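Local coordinates for PKS_KS domain-containing protein (PDB 6SMO) that probably works as a 3-oxoacyl-[acyl-carrier-protein] synthase, a thiolase-fold ketosynthase, and holds a polyketide-like pentaoxo-dodecanal chain in its pocket, at residues 198-201 with 202-205. Residues are numbered along the deposited sequence; the frame is centred on the assembly and turned at random.
Sequences LGIA and MEHI
Ile-200 and His-204, one helical turn apart on helix 193-206, run their side chains out together from the same flank of the helix, with Ile-200 CG1 3.9 Å from His-204 CE1. The ring also comes back to its own helix: His-204 ND1 is 2.9 Å from Ile-200 O, with that oxygen lying oblique to the ring. With CG beside the backbone N (chi1 -82°), the imidazole is directed back along the helix, and CA of Ala-201 meets its edge. Ile-200 O accepts the backbone bond from His-204 N, at 3.1 Å. Two more i to i+4 bonds, Met-202 N to Leu-198 O (2.9 Å) and Glu-203 N to Gly-199 O (3.1 Å), continue the pattern, while Ile-205 N to Ala-201 O is weak. The extended chain of Glu-203 runs past the Gly-199 carbonyl, CG lying 3.4 Å from Gly-199 O. Toward the central sheet, Ala-201 and Ile-205 pack on Met-213 and Leu-269, and His-204 also reaches Met-213, as helices do against the sheet in the thiolase fold. Tyr-168 of a neighbouring chain, a Ketoacyl_synth_N domain-containing protein, packs on Ile-200, sets its ring at about 90° to the imidazole and hydrogen-bonds through OH to His-204 NE2. Buried His-204 thus joins helix and partner subunit, its far nitrogen satisfied across the interface and its rotation probably fixed by that bond.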
ATOM      1  N   LEU B 198      -2.246   2.691 -11.299  1.00 31.85           N
ATOM      2  CA  LEU B 198      -2.911   3.050 -12.582  1.00 32.04           C
ATOM      3  C   LEU B 198      -3.832   4.255 -12.355  1.00 32.31           C
ATOM      4  O   LEU B 198      -3.900   5.121 -13.249  1.00 32.39           O
ATOM      5  CB  LEU B 198      -3.697   1.842 -13.106  1.00 32.00           C
ATOM      6  CG  LEU B 198      -2.854   0.660 -13.582  1.00 32.10           C
ATOM      7  CD1 LEU B 198      -3.704  -0.595 -13.714  1.00 32.20           C
ATOM      8  CD2 LEU B 198      -2.167   0.975 -14.902  1.00 32.37           C
ATOM      9  N   GLY B 199      -4.505   4.300 -11.198  1.00 32.14           N
ATOM     10  CA  GLY B 199      -5.427   5.381 -10.797  1.00 32.76           C
ATOM     11  C   GLY B 199      -4.725   6.723 -10.675  1.00 33.33           C
ATOM     12  O   GLY B 199      -5.229   7.702 -11.261  1.00 33.85           O
ATOM     13  N   ILE B 200      -3.609   6.778  -9.940  1.00 33.61           N
ATOM     14  CA  ILE B 200      -2.821   8.026  -9.707  1.00 33.87           C
ATOM     15  C   ILE B 200      -2.124   8.427 -11.016  1.00 33.92           C
ATOM     16  O   ILE B 200      -1.987   9.641 -11.255  1.00 33.32           O
ATOM     17  CB  ILE B 200      -1.831   7.866  -8.532  1.00 34.34           C
ATOM     18  CG1 ILE B 200      -1.403   9.226  -7.970  1.00 34.85           C
ATOM     19  CG2 ILE B 200      -0.628   7.015  -8.917  1.00 34.25           C
ATOM     20  CD1 ILE B 200      -0.852   9.166  -6.565  1.00 35.14           C
ATOM     21  N   ALA B 201      -1.709   7.442 -11.823  1.00 34.06           N
ATOM     22  CA  ALA B 201      -1.100   7.629 -13.162  1.00 34.56           C
ATOM     23  C   ALA B 201      -2.120   8.268 -14.113  1.00 35.17           C
ATOM     24  O   ALA B 201      -1.727   9.165 -14.883  1.00 34.96           O
ATOM     25  CB  ALA B 201      -0.607   6.306 -13.697  1.00 34.23           C
ATOM     26  N   MET B 202      -3.377   7.813 -14.055  1.00 36.11           N
ATOM     27  CA  MET B 202      -4.515   8.350 -14.853  1.00 37.50           C
ATOM     28  C   MET B 202      -4.760   9.816 -14.471  1.00 37.75           C
ATOM     29  O   MET B 202      -4.991  10.632 -15.388  1.00 37.99           O
ATOM     30  CB  MET B 202      -5.791   7.538 -14.601  1.00 38.55           C
ATOM     31  CG  MET B 202      -6.943   7.896 -15.524  1.00 39.86           C
ATOM     32  SD  MET B 202      -8.553   7.416 -14.846  1.00 41.54           S
ATOM     33  CE  MET B 202      -8.737   8.634 -13.543  1.00 41.35           C
ATOM     34  N   GLU B 203      -4.713  10.130 -13.172  1.00 37.46           N
ATOM     35  CA  GLU B 203      -4.962  11.490 -12.618  1.00 37.99           C
ATOM     36  C   GLU B 203      -3.876  12.457 -13.109  1.00 37.88           C
ATOM     37  O   GLU B 203      -4.235  13.583 -13.508  1.00 37.82           O
ATOM     38  CB  GLU B 203      -5.028  11.443 -11.090  1.00 38.71           C
ATOM     39  CG  GLU B 203      -6.314  10.830 -10.564  1.00 39.25           C
ATOM     40  CD  GLU B 203      -6.300  10.472  -9.087  1.00 40.14           C
ATOM     41  OE1 GLU B 203      -7.120   9.622  -8.680  1.00 41.07           O
ATOM     42  OE2 GLU B 203      -5.473  11.042  -8.347  1.00 41.13           O
ATOM     43  N   HIS B 204      -2.607  12.033 -13.087  1.00 37.22           N
ATOM     44  CA  HIS B 204      -1.436  12.825 -13.559  1.00 37.23           C
ATOM     45  C   HIS B 204      -1.649  13.257 -15.015  1.00 37.31           C
ATOM     46  O   HIS B 204      -1.426  14.447 -15.312  1.00 38.27           O
ATOM     47  CB  HIS B 204      -0.127  12.038 -13.396  1.00 36.69           C
ATOM     48  CG  HIS B 204       0.450  12.101 -12.022  1.00 36.76           C
ATOM     49  ND1 HIS B 204       0.632  10.974 -11.244  1.00 36.80           N
ATOM     50  CD2 HIS B 204       0.887  13.145 -11.286  1.00 36.82           C
ATOM     51  CE1 HIS B 204       1.156  11.324 -10.086  1.00 36.79           C
ATOM     52  NE2 HIS B 204       1.323  12.649 -10.088  1.00 36.73           N
ATOM     53  N   ILE B 205      -2.069  12.327 -15.878  1.00 36.98           N
ATOM     54  CA  ILE B 205      -2.253  12.558 -17.343  1.00 37.24           C
ATOM     55  C   ILE B 205      -3.500  13.425 -17.558  1.00 37.61           C
ATOM     56  O   ILE B 205      -3.410  14.400 -18.330  1.00 37.22           O
ATOM     57  CB  ILE B 205      -2.334  11.225 -18.118  1.00 36.89           C
ATOM     58  CG1 ILE B 205      -1.061  10.389 -17.952  1.00 36.39           C
ATOM     59  CG2 ILE B 205      -2.645  11.471 -19.590  1.00 37.15           C
ATOM     60  CD1 ILE B 205      -1.232   8.929 -18.304  1.00 35.90           C
TER